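Local coordinates for protein Zn-dependent hydrolase, glyoxylase (PDB 6T5K) that probably hydrolyses beta-lactam antibiotics, carbapenems among them, as a zinc-dependent metallo-beta-lactamase of class B, at residues G52-N57 against P221-W226; K29-Q34 against V43-T48; V61-E66 against V149-V154; S36-V41 against G170-D175. All blocks are in the same frame, centred on the assembly; numbering follows the deposited sequence.

Contact 1. Residues G52-N57 against P221-W226; sequences GKVACN and PGHGNW. With ZN (zinc ion), chain H.
His223 divides its two ring nitrogens between metal and backbone: NE2 binds the zinc ion at 2.2 Å, and ND1 donates to Ala55 O at 2.9 Å. Two waters also bind this zinc, and Asp104 and Cys182 supply its other protein ligands, the Asp-Cys-His site of class B1 metallo-beta-lactamases. Ala55 O lies in the imidazole plane, which fixes the rotation of the ring. Cys56 SG meets the ring edge, 3.6 Å from His223 CE1, as a sulfur-aromatic contact, while Val54 CG1 comes in obliquely toward ND1.

Behind this first shell, Asn57 holds the loop that carries the histidine. Both hydrogens of ND2 are used, one on Pro221 O and one on Gly224 O, each 2.9 Å from Asn57 ND2 and close to its amide plane. Asn57 OD1 reaches the Gly224 carbonyl through a bridging water. The backbone adds a nearly straight bond (172°) from Asn57 N to Gly222 O, so the strand grips the loop on both sequence sides of His223.

With ND1 spent on a carbonyl, the imidazole presents NE2 to zinc in a set orientation, and the outer-shell Ala55 O probably polarises the ring toward the metal.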
loop_
_atom_site.group_PDB
_atom_site.type_symbol
_atom_site.label_atom_id
_atom_site.label_comp_id
_atom_site.label_asym_id
_atom_site.label_seq_id
_atom_site.Cartn_x
_atom_site.Cartn_y
_atom_site.Cartn_z
ATOM N N GLY A 52 -19.399 3.660 5.231
ATOM C CA GLY A 52 -19.397 5.110 5.221
ATOM C C GLY A 52 -18.514 5.704 4.142
ATOM O O GLY A 52 -18.334 5.089 3.085
ATOM N N LYS A 53 -17.983 6.909 4.371
ATOM C CA LYS A 53 -16.937 7.450 3.510
ATOM C C LYS A 53 -15.583 7.007 4.046
ATOM O O LYS A 53 -15.242 7.307 5.211
ATOM C CB LYS A 53 -16.983 8.971 3.377
ATOM C CG LYS A 53 -15.870 9.479 2.441
ATOM C CD LYS A 53 -16.199 10.800 1.788
ATOM C CE LYS A 53 -15.801 11.956 2.692
ATOM N NZ LYS A 53 -15.252 13.119 1.942
ATOM N N VAL A 54 -14.801 6.357 3.172
ATOM C CA VAL A 54 -13.665 5.542 3.579
ATOM C C VAL A 54 -12.416 6.133 2.977
ATOM O O VAL A 54 -12.348 6.280 1.753
ATOM C CB VAL A 54 -13.868 4.095 3.104
ATOM C CG1 VAL A 54 -12.763 3.179 3.542
ATOM C CG2 VAL A 54 -15.231 3.568 3.552
ATOM N N ALA A 55 -11.447 6.497 3.831
ATOM C CA ALA A 55 -10.145 6.872 3.319
ATOM C C ALA A 55 -9.371 5.614 2.963
ATOM O O ALA A 55 -9.406 4.631 3.707
ATOM C CB ALA A 55 -9.423 7.699 4.362
ATOM N N CYS A 56 -8.701 5.638 1.810
ATOM C CA CYS A 56 -7.857 4.544 1.352
ATOM C C CYS A 56 -6.437 5.069 1.240
ATOM O O CYS A 56 -6.207 6.135 0.655
ATOM C CB CYS A 56 -8.296 4.025 -0.009
ATOM S SG CYS A 56 -9.994 3.395 -0.033
ATOM N N ASN A 57 -5.491 4.336 1.807
ATOM C CA ASN A 57 -4.098 4.737 1.812
ATOM C C ASN A 57 -3.277 3.931 0.812
ATOM O O ASN A 57 -3.489 2.732 0.635
ATOM C CB ASN A 57 -3.463 4.512 3.185
ATOM C CG ASN A 57 -4.131 5.293 4.268
ATOM O OD1 ASN A 57 -4.687 6.390 4.043
ATOM N ND2 ASN A 57 -4.084 4.747 5.472
ATOM N N PRO A 221 -1.437 1.593 7.510
ATOM C CA PRO A 221 -2.503 0.629 7.213
ATOM C C PRO A 221 -3.186 1.013 5.915
ATOM O O PRO A 221 -2.998 2.100 5.390
ATOM C CB PRO A 221 -3.474 0.835 8.389
ATOM C CG PRO A 221 -3.346 2.329 8.663
ATOM C CD PRO A 221 -1.905 2.672 8.412
ATOM N N GLY A 222 -4.005 0.096 5.411
ATOM C CA GLY A 222 -4.725 0.348 4.180
ATOM C C GLY A 222 -5.814 1.374 4.308
ATOM O O GLY A 222 -6.191 1.982 3.299
ATOM N N HIS A 223 -6.300 1.609 5.526
ATOM C CA HIS A 223 -7.339 2.587 5.804
ATOM C C HIS A 223 -7.045 3.177 7.174
ATOM O O HIS A 223 -6.608 2.454 8.069
ATOM C CB HIS A 223 -8.719 1.905 5.801
ATOM C CG HIS A 223 -9.008 1.149 4.533
ATOM N ND1 HIS A 223 -9.486 1.753 3.386
ATOM C CD2 HIS A 223 -8.842 -0.158 4.227
ATOM C CE1 HIS A 223 -9.602 0.843 2.429
ATOM N NE2 HIS A 223 -9.234 -0.330 2.922
ATOM N N GLY A 224 -7.285 4.478 7.340
ATOM C CA GLY A 224 -7.151 5.094 8.654
ATOM C C GLY A 224 -5.772 5.650 8.916
ATOM O O GLY A 224 -4.910 5.721 8.036
ATOM N N ASN A 225 -5.570 6.027 10.174
ATOM C CA ASN A 225 -4.336 6.680 10.582
ATOM C C ASN A 225 -3.160 5.709 10.615
ATOM O O ASN A 225 -3.276 4.571 11.089
ATOM C CB ASN A 225 -4.503 7.327 11.961
ATOM C CG ASN A 225 -5.431 8.531 11.938
ATOM O OD1 ASN A 225 -5.504 9.252 10.954
ATOM N ND2 ASN A 225 -6.151 8.743 13.027
ATOM N N TRP A 226 -2.004 6.174 10.136
ATOM C CA TRP A 226 -0.784 5.432 10.344
ATOM C C TRP A 226 -0.267 5.676 11.762
ATOM O O TRP A 226 -0.668 6.608 12.469
ATOM C CB TRP A 226 0.230 5.860 9.290
ATOM C CG TRP A 226 0.338 7.335 9.109
ATOM C CD1 TRP A 226 1.220 8.164 9.726
ATOM C CD2 TRP A 226 -0.436 8.162 8.219
ATOM N NE1 TRP A 226 1.036 9.447 9.298
ATOM C CE2 TRP A 226 0.009 9.476 8.387
ATOM C CE3 TRP A 226 -1.487 7.913 7.335
ATOM C CZ2 TRP A 226 -0.529 10.531 7.667
ATOM C CZ3 TRP A 226 -2.032 8.958 6.646
ATOM C CH2 TRP A 226 -1.546 10.244 6.805
HETATM ZN ZN ZN H . -8.790 -2.090 1.695
HETATM O O HOH W 1 -5.475 7.941 6.085
HETATM O O HOH W 2 -9.685 -3.359 0.242
HETATM O O HOH W 3 -9.709 -3.101 3.541
#

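Contact 2. Residues K29-Q34 against V43-T48; sequences KLIIKQ and VSFLDT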
loop_
_atom_site.group_PDB
_atom_site.type_symbol
_atom_site.label_atom_id
_atom_site.label_comp_id
_atom_site.label_asym_id
_atom_site.label_seq_id
_atom_site.Cartn_x
_atom_site.Cartn_y
_atom_site.Cartn_z
ATOM N N LYS A 29 -9.899 15.303 -3.991
ATOM C CA LYS A 29 -9.965 13.869 -4.169
ATOM C C LYS A 29 -8.735 13.142 -3.658
ATOM O O LYS A 29 -8.778 11.914 -3.501
ATOM C CB LYS A 29 -10.109 13.568 -5.665
ATOM C CG LYS A 29 -11.293 14.159 -6.378
ATOM C CD LYS A 29 -12.587 13.797 -5.684
ATOM C CE LYS A 29 -13.712 13.477 -6.670
ATOM N NZ LYS A 29 -14.558 12.333 -6.192
ATOM N N LEU A 30 -7.644 13.859 -3.413
ATOM C CA LEU A 30 -6.379 13.210 -3.085
ATOM C C LEU A 30 -5.546 14.075 -2.156
ATOM O O LEU A 30 -5.391 15.272 -2.398
ATOM C CB LEU A 30 -5.571 12.961 -4.365
ATOM C CG LEU A 30 -4.275 12.167 -4.225
ATOM C CD1 LEU A 30 -4.613 10.710 -4.008
ATOM C CD2 LEU A 30 -3.444 12.317 -5.487
ATOM N N ILE A 31 -4.993 13.460 -1.110
ATOM C CA ILE A 31 -4.057 14.122 -0.213
ATOM C C ILE A 31 -2.784 13.297 -0.196
ATOM O O ILE A 31 -2.840 12.063 -0.169
ATOM C CB ILE A 31 -4.640 14.301 1.200
ATOM C CG1 ILE A 31 -5.869 15.221 1.143
ATOM C CG2 ILE A 31 -3.564 14.876 2.131
ATOM C CD1 ILE A 31 -6.732 15.152 2.397
ATOM N N ILE A 32 -1.641 13.971 -0.237
ATOM C CA ILE A 32 -0.347 13.314 -0.073
ATOM C C ILE A 32 0.388 13.950 1.091
ATOM O O ILE A 32 0.596 15.162 1.113
ATOM C CB ILE A 32 0.513 13.373 -1.346
ATOM C CG1 ILE A 32 -0.277 12.838 -2.538
ATOM C CG2 ILE A 32 1.803 12.540 -1.146
ATOM C CD1 ILE A 32 0.426 12.992 -3.877
ATOM N N LYS A 33 0.833 13.120 2.027
ATOM C CA LYS A 33 1.508 13.585 3.225
ATOM C C LYS A 33 2.873 12.913 3.304
ATOM O O LYS A 33 2.969 11.688 3.211
ATOM C CB LYS A 33 0.704 13.220 4.493
ATOM C CG LYS A 33 -0.392 14.216 4.885
ATOM N N GLN A 34 3.921 13.700 3.497
ATOM C CA GLN A 34 5.229 13.129 3.769
ATOM C C GLN A 34 5.274 12.701 5.231
ATOM O O GLN A 34 5.044 13.520 6.130
ATOM C CB GLN A 34 6.329 14.132 3.465
ATOM C CG GLN A 34 7.691 13.519 3.570
ATOM C CD GLN A 34 8.817 14.466 3.215
ATOM O OE1 GLN A 34 8.591 15.635 2.928
ATOM N NE2 GLN A 34 10.027 13.962 3.200
ATOM N N VAL A 43 -3.712 9.494 0.038
ATOM C CA VAL A 43 -5.019 9.232 0.636
ATOM C C VAL A 43 -6.081 9.632 -0.367
ATOM O O VAL A 43 -6.106 10.785 -0.815
ATOM C CB VAL A 43 -5.218 9.991 1.955
ATOM C CG1 VAL A 43 -6.546 9.594 2.589
ATOM C CG2 VAL A 43 -4.081 9.709 2.930
ATOM N N SER A 44 -6.950 8.687 -0.708
ATOM C CA SER A 44 -8.115 8.919 -1.558
ATOM C C SER A 44 -9.353 8.384 -0.843
ATOM O O SER A 44 -9.259 7.690 0.170
ATOM C CB SER A 44 -7.922 8.259 -2.925
ATOM O OG SER A 44 -7.567 6.895 -2.807
ATOM N N PHE A 45 -10.533 8.740 -1.326
ATOM C CA PHE A 45 -11.736 8.543 -0.530
ATOM C C PHE A 45 -12.763 7.734 -1.296
ATOM O O PHE A 45 -12.965 7.940 -2.494
ATOM C CB PHE A 45 -12.298 9.890 -0.080
ATOM C CG PHE A 45 -11.318 10.692 0.716
ATOM C CD1 PHE A 45 -10.437 11.560 0.087
ATOM C CD2 PHE A 45 -11.248 10.552 2.084
ATOM C CE1 PHE A 45 -9.514 12.285 0.818
ATOM C CE2 PHE A 45 -10.334 11.283 2.821
ATOM C CZ PHE A 45 -9.465 12.147 2.184
ATOM N N LEU A 46 -13.394 6.805 -0.581
ATOM C CA LEU A 46 -14.310 5.830 -1.154
ATOM C C LEU A 46 -15.611 5.895 -0.370
ATOM O O LEU A 46 -15.614 5.680 0.847
ATOM C CB LEU A 46 -13.699 4.431 -1.034
ATOM C CG LEU A 46 -14.348 3.287 -1.805
ATOM C CD1 LEU A 46 -14.537 3.690 -3.256
ATOM C CD2 LEU A 46 -13.501 2.024 -1.672
ATOM N N ASP A 47 -16.708 6.198 -1.062
ATOM C CA ASP A 47 -18.039 6.202 -0.459
ATOM C C ASP A 47 -18.659 4.834 -0.708
ATOM O O ASP A 47 -19.122 4.541 -1.810
ATOM C CB ASP A 47 -18.898 7.320 -1.041
ATOM C CG ASP A 47 -18.664 8.647 -0.343
ATOM O OD1 ASP A 47 -17.836 8.677 0.595
ATOM O OD2 ASP A 47 -19.292 9.656 -0.723
ATOM N N THR A 48 -18.684 3.998 0.324
ATOM C CA THR A 48 -19.045 2.598 0.181
ATOM C C THR A 48 -20.328 2.285 0.945
ATOM O O THR A 48 -20.758 3.026 1.837
ATOM C CB THR A 48 -17.917 1.682 0.682
ATOM O OG1 THR A 48 -18.259 0.320 0.398
ATOM C CG2 THR A 48 -17.715 1.858 2.178
#
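Ile31 lies alongside the Val43 side chain and reaches on to the rim of Phe45, which ties three apolar residues together on one face of the sheet. Ile31 CB sits 4.4 Å from Val43 CB, so the two side chains touch across the strands. With CG1 anti to its own carbonyl carbon (chi1 -63°) and the chain extended beyond, Ile31 CD1 comes to 4.1 Å from Phe45 CZ, near the plane of the ring. Phe45 meets it by leaning back along its strand toward the other one, and the same ring edge passes Lys29 O, 4.0 Å from Phe45 CD1.

Beneath this patch Ile31 and Val43 form an antiparallel hydrogen-bonded pair. Ile31 N donates to Val43 O at 2.9 Å, and Val43 N returns a bond to Ile31 O at 2.7 Å. Val43 O also takes a CA-H...O contact from Leu30 CA at 3.3 Å. On the reverse face Leu30 CD1 turns in to 3.5 Å from Val43 O and lies loosely beside the CB of Ser44.

The two strands make a beta hairpin, their directions 149° apart, within the larger sheet of the metallo-beta-lactamase sandwich. Strand 22-26 flanks 30-34 on one side, and strand 54-63 continues the sheet past 39-48; Lys53, just before that strand and poorly ordered, makes a cation-pi contact with Phe45. Helix 76-88 packs across the face that holds Ser44 and Ile32, its Glu78 touching the serine and its Leu82 and Phe85 the isoleucine.

Contact 3. Residues V61-E66 against V149-V154; sequences VISDGE and VGTKAV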
loop_
_atom_site.group_PDB
_atom_site.type_symbol
_atom_site.label_atom_id
_atom_site.label_comp_id
_atom_site.label_asym_id
_atom_site.label_seq_id
_atom_site.Cartn_x
_atom_site.Cartn_y
_atom_site.Cartn_z
ATOM N N VAL A 61 7.376 5.870 -2.093
ATOM C CA VAL A 61 8.757 5.976 -1.658
ATOM C C VAL A 61 9.484 6.800 -2.700
ATOM O O VAL A 61 9.365 6.512 -3.892
ATOM C CB VAL A 61 9.390 4.588 -1.508
ATOM C CG1 VAL A 61 10.831 4.715 -0.990
ATOM C CG2 VAL A 61 8.513 3.744 -0.600
ATOM N N ILE A 62 10.205 7.833 -2.255
ATOM C CA ILE A 62 10.922 8.747 -3.146
ATOM C C ILE A 62 12.367 8.851 -2.671
ATOM O O ILE A 62 12.626 9.157 -1.501
ATOM C CB ILE A 62 10.264 10.139 -3.199
ATOM C CG1 ILE A 62 8.790 10.019 -3.600
ATOM C CG2 ILE A 62 11.001 11.033 -4.186
ATOM C CD1 ILE A 62 8.011 11.345 -3.619
ATOM N N SER A 63 13.311 8.629 -3.582
ATOM C CA SER A 63 14.717 8.830 -3.246
ATOM C C SER A 63 15.464 9.128 -4.530
ATOM O O SER A 63 15.241 8.467 -5.548
ATOM C CB SER A 63 15.314 7.584 -2.569
ATOM O OG SER A 63 16.596 7.814 -1.992
ATOM N N ASP A 64 16.351 10.120 -4.467
ATOM C CA ASP A 64 17.235 10.447 -5.577
ATOM C C ASP A 64 16.488 10.661 -6.891
ATOM O O ASP A 64 16.927 10.221 -7.954
ATOM C CB ASP A 64 18.315 9.376 -5.708
ATOM C CG ASP A 64 18.881 8.970 -4.350
ATOM O OD1 ASP A 64 19.535 9.827 -3.700
ATOM O OD2 ASP A 64 18.634 7.803 -3.924
ATOM N N GLY A 65 15.343 11.343 -6.820
ATOM C CA GLY A 65 14.577 11.690 -8.000
ATOM C C GLY A 65 13.777 10.565 -8.590
ATOM O O GLY A 65 13.252 10.720 -9.704
ATOM N N GLU A 66 13.647 9.449 -7.881
ATOM C CA GLU A 66 12.895 8.299 -8.349
ATOM C C GLU A 66 11.835 7.936 -7.322
ATOM O O GLU A 66 11.961 8.250 -6.140
ATOM C CB GLU A 66 13.837 7.105 -8.588
ATOM C CG GLU A 66 14.918 7.425 -9.606
ATOM C CD GLU A 66 15.848 6.266 -9.945
ATOM O OE1 GLU A 66 15.550 5.127 -9.542
ATOM O OE2 GLU A 66 16.864 6.515 -10.635
ATOM N N VAL A 149 14.756 2.176 -5.949
ATOM C CA VAL A 149 14.268 3.545 -5.818
ATOM C C VAL A 149 15.520 4.402 -5.650
ATOM O O VAL A 149 16.061 4.515 -4.546
ATOM C CB VAL A 149 13.321 3.736 -4.627
ATOM C CG1 VAL A 149 12.785 5.166 -4.655
ATOM C CG2 VAL A 149 12.177 2.712 -4.627
ATOM N N GLY A 150 16.021 4.969 -6.735
ATOM C CA GLY A 150 17.257 5.723 -6.612
ATOM C C GLY A 150 18.374 4.841 -6.094
ATOM O O GLY A 150 18.615 3.745 -6.615
ATOM N N THR A 151 19.045 5.301 -5.029
ATOM C CA THR A 151 20.148 4.560 -4.443
ATOM C C THR A 151 19.680 3.584 -3.389
ATOM O O THR A 151 20.506 2.929 -2.754
ATOM C CB THR A 151 21.172 5.511 -3.816
ATOM O OG1 THR A 151 20.591 6.286 -2.750
ATOM C CG2 THR A 151 21.710 6.439 -4.869
ATOM N N LYS A 152 18.384 3.490 -3.184
ATOM C CA LYS A 152 17.794 2.642 -2.168
ATOM C C LYS A 152 16.919 1.604 -2.848
ATOM O O LYS A 152 16.850 1.521 -4.085
ATOM C CB LYS A 152 16.982 3.508 -1.202
ATOM C CG LYS A 152 17.843 4.516 -0.468
ATOM C CD LYS A 152 17.037 5.380 0.480
ATOM C CE LYS A 152 17.837 6.550 1.038
ATOM N NZ LYS A 152 19.069 6.040 1.725
ATOM N N ALA A 153 16.218 0.821 -2.028
ATOM C CA ALA A 153 15.239 -0.109 -2.556
ATOM C C ALA A 153 14.071 -0.219 -1.595
ATOM O O ALA A 153 14.194 0.061 -0.399
ATOM C CB ALA A 153 15.844 -1.502 -2.744
ATOM N N VAL A 154 12.936 -0.658 -2.125
ATOM C CA VAL A 154 11.780 -1.051 -1.339
ATOM C C VAL A 154 11.528 -2.509 -1.681
ATOM O O VAL A 154 11.807 -2.963 -2.792
ATOM C CB VAL A 154 10.558 -0.139 -1.631
ATOM C CG1 VAL A 154 10.113 -0.256 -3.109
ATOM C CG2 VAL A 154 9.439 -0.387 -0.605
#
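Asp64 extends into the turn made by Gly150 and Thr151. Its CB lies 3.9 Å from Gly150 CA, and CG follows, the aspartate and Thr151 side chains crossing at about a right angle. At the tip Asp64 OD2 takes three hydrogen bonds: from Thr151 N at 2.8 Å, from Thr151 OG1 at 2.7 Å and, within its own segment, from Ser63 OG at 2.8 Å. None lies in the carboxylate plane: Thr151 N and OG1 come from one side, Ser63 OG from the other. Thr151 can offer both groups because its OG1 sits between backbone N and carbonyl carbon (chi1 62°).

Two tight hairpin turns meet here, a type I' turn from Ser63 to Glu66 and a type II' turn from Val149 to Lys152, one from each sheet of the alpha-beta/beta-alpha sandwich. Gly150, on positive phi, presents its N to Glu66 OE1 at 2.9 Å; that oxygen also takes a bond from Asn94, so it has two donors. Nearby, the aliphatic part of Lys152 runs past the serine, its CD 3.5 Å from Ser63 OG, before NZ forms a salt bridge with Asp174. Deeper in, Val149 CG1 approaches Val61 CG1 at 4.2 Å, a contact less certain because Val149 has two conformers.

Contact 4. Residues S36-V41 against G170-D175; sequences SPHTYV and GYFPDD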
loop_
_atom_site.group_PDB
_atom_site.type_symbol
_atom_site.label_atom_id
_atom_site.label_comp_id
_atom_site.label_asym_id
_atom_site.label_seq_id
_atom_site.Cartn_x
_atom_site.Cartn_y
_atom_site.Cartn_z
ATOM N N SER A 36 7.942 10.425 6.444
ATOM C CA SER A 36 9.316 10.125 6.831
ATOM C C SER A 36 10.205 10.765 5.782
ATOM O O SER A 36 9.704 11.276 4.772
ATOM C CB SER A 36 9.564 8.608 6.918
ATOM O OG SER A 36 9.635 8.011 5.642
ATOM N N PRO A 37 11.528 10.716 5.959
ATOM C CA PRO A 37 12.385 11.387 4.959
ATOM C C PRO A 37 12.125 10.970 3.527
ATOM O O PRO A 37 12.207 11.817 2.624
ATOM C CB PRO A 37 13.810 11.056 5.429
ATOM C CG PRO A 37 13.662 10.965 6.916
ATOM C CD PRO A 37 12.308 10.287 7.137
ATOM N N HIS A 38 11.803 9.697 3.296
ATOM C CA HIS A 38 11.623 9.186 1.952
ATOM C C HIS A 38 10.260 8.571 1.686
ATOM O O HIS A 38 10.065 8.016 0.605
ATOM C CB HIS A 38 12.690 8.131 1.638
ATOM C CG HIS A 38 14.078 8.644 1.771
ATOM N ND1 HIS A 38 14.807 8.502 2.933
ATOM C CD2 HIS A 38 14.869 9.319 0.903
ATOM C CE1 HIS A 38 15.986 9.075 2.778
ATOM N NE2 HIS A 38 16.046 9.590 1.565
ATOM N N THR A 39 9.325 8.591 2.628
ATOM C CA THR A 39 8.043 7.957 2.375
ATOM C C THR A 39 6.888 8.910 2.623
ATOM O O THR A 39 6.972 9.862 3.412
ATOM C CB THR A 39 7.804 6.618 3.134
ATOM O OG1 THR A 39 7.420 6.856 4.494
ATOM C CG2 THR A 39 9.029 5.740 3.060
ATOM N N TYR A 40 5.824 8.647 1.878
ATOM C CA TYR A 40 4.650 9.494 1.802
ATOM C C TYR A 40 3.420 8.595 1.795
ATOM O O TYR A 40 3.452 7.468 1.289
ATOM C CB TYR A 40 4.638 10.274 0.480
ATOM C CG TYR A 40 5.836 11.151 0.251
ATOM C CD1 TYR A 40 7.104 10.601 0.041
ATOM C CD2 TYR A 40 5.722 12.535 0.299
ATOM C CE1 TYR A 40 8.210 11.408 -0.135
ATOM C CE2 TYR A 40 6.816 13.351 0.085
ATOM C CZ TYR A 40 8.065 12.777 -0.105
ATOM O OH TYR A 40 9.169 13.572 -0.302
ATOM N N VAL A 41 2.329 9.087 2.362
ATOM C CA VAL A 41 1.046 8.405 2.262
ATOM C C VAL A 41 0.183 9.160 1.259
ATOM O O VAL A 41 0.084 10.392 1.322
ATOM C CB VAL A 41 0.352 8.309 3.630
ATOM C CG1 VAL A 41 -0.961 7.596 3.502
ATOM C CG2 VAL A 41 1.261 7.634 4.651
ATOM N N GLY A 170 4.713 -3.828 1.753
ATOM C CA GLY A 170 5.892 -3.143 1.270
ATOM C C GLY A 170 6.730 -2.710 2.456
ATOM O O GLY A 170 6.200 -2.193 3.438
ATOM N N TYR A 171 8.032 -2.939 2.385
ATOM C CA TYR A 171 8.951 -2.624 3.470
ATOM C C TYR A 171 10.070 -1.756 2.924
ATOM O O TYR A 171 10.733 -2.129 1.952
ATOM C CB TYR A 171 9.537 -3.909 4.033
ATOM C CG TYR A 171 10.607 -3.686 5.057
ATOM C CD1 TYR A 171 10.379 -2.953 6.227
ATOM C CD2 TYR A 171 11.870 -4.206 4.846
ATOM C CE1 TYR A 171 11.399 -2.790 7.153
ATOM C CE2 TYR A 171 12.874 -4.046 5.750
ATOM C CZ TYR A 171 12.643 -3.354 6.901
ATOM O OH TYR A 171 13.680 -3.209 7.791
ATOM N N PHE A 172 10.288 -0.614 3.564
ATOM C CA PHE A 172 11.337 0.327 3.170
ATOM C C PHE A 172 12.277 0.467 4.351
ATOM O O PHE A 172 11.988 1.219 5.303
ATOM C CB PHE A 172 10.754 1.677 2.806
ATOM C CG PHE A 172 11.782 2.673 2.392
ATOM C CD1 PHE A 172 12.592 2.437 1.300
ATOM C CD2 PHE A 172 11.979 3.804 3.120
ATOM C CE1 PHE A 172 13.536 3.364 0.909
ATOM C CE2 PHE A 172 12.906 4.704 2.743
ATOM C CZ PHE A 172 13.700 4.486 1.645
ATOM N N PRO A 173 13.408 -0.225 4.332
ATOM C CA PRO A 173 14.200 -0.325 5.552
ATOM C C PRO A 173 14.895 0.965 5.930
ATOM O O PRO A 173 15.139 1.211 7.112
ATOM C CB PRO A 173 15.207 -1.434 5.224
ATOM C CG PRO A 173 15.297 -1.430 3.692
ATOM C CD PRO A 173 13.871 -1.154 3.278
ATOM N N ASP A 174 15.250 1.817 4.975
ATOM C CA ASP A 174 16.047 2.992 5.336
ATOM C C ASP A 174 15.338 3.875 6.354
ATOM O O ASP A 174 15.992 4.474 7.216
ATOM C CB ASP A 174 16.376 3.802 4.098
ATOM C CG ASP A 174 17.291 3.071 3.192
ATOM O OD1 ASP A 174 16.788 2.118 2.578
ATOM O OD2 ASP A 174 18.490 3.424 3.129
ATOM N N ASP A 175 14.020 4.012 6.249
ATOM C CA ASP A 175 13.251 4.785 7.216
ATOM C C ASP A 175 12.502 3.875 8.191
ATOM O O ASP A 175 11.700 4.387 8.997
ATOM C CB ASP A 175 12.222 5.688 6.500
ATOM C CG ASP A 175 12.844 6.791 5.654
ATOM O OD1 ASP A 175 14.081 6.953 5.596
ATOM O OD2 ASP A 175 12.035 7.508 5.005
#
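Hydrogen bonds centre on the carboxylate of Asp175, which three donors from 36-41 hold. Ser36 OG meets Asp175 OD2 on its anti side in a short bond of 2.5 Å, and His38 N uses the syn lone pair of OD2 at 2.8 Å. His38 also donates from its ring: ND1 reaches Asp175 OD1 at 3.2 Å, a long but nearly straight bond (172°) lying in the imidazole plane. The histidine thus takes one carboxylate oxygen with its backbone and the other with its side chain. Ser36 OG is placed in turn by Thr39 OG1, which donates to it at 2.7 Å.

Apolar packing falls to Phe172. Its ring, with CG anti to the backbone N (chi1 -180°), brings CD2 to 3.5 Å from Thr39 CG2 and CE2 to 3.6 Å from His38 CB. The imidazole and phenyl planes are inclined at 62°.

The contact joins the turn before strand 39-48 in one sheet of the sandwich to the turn after strand 169-172 in the other. Such a buried carboxylate, met by three donors, probably keeps its negative charge at little cost and should favour a proton on His38 ND1.

How the contacts relate
Contact 2 lies within the larger sheet, whereas contacts 1, 3 and 4 bridge that sheet to strands of the smaller one or loops following them. Strand 39-48 serves contacts 2 and 4, and strand 54-63 serves contacts 1 and 3, which sit on opposite sides of the chain's centre, their centres about 25 Å apart. Contact 4 is the most buried; the others are partly buried, and exposed residues take part in all but contact 1. Chemistry follows place: metal ligation and carbonyl acceptors in contact 1, backbone pairing with apolar cover in contact 2, and carboxylates receiving donors in contacts 3 and 4. Those two adjoin, linked by the Lys152-Asp174 salt bridge, away from the zinc site.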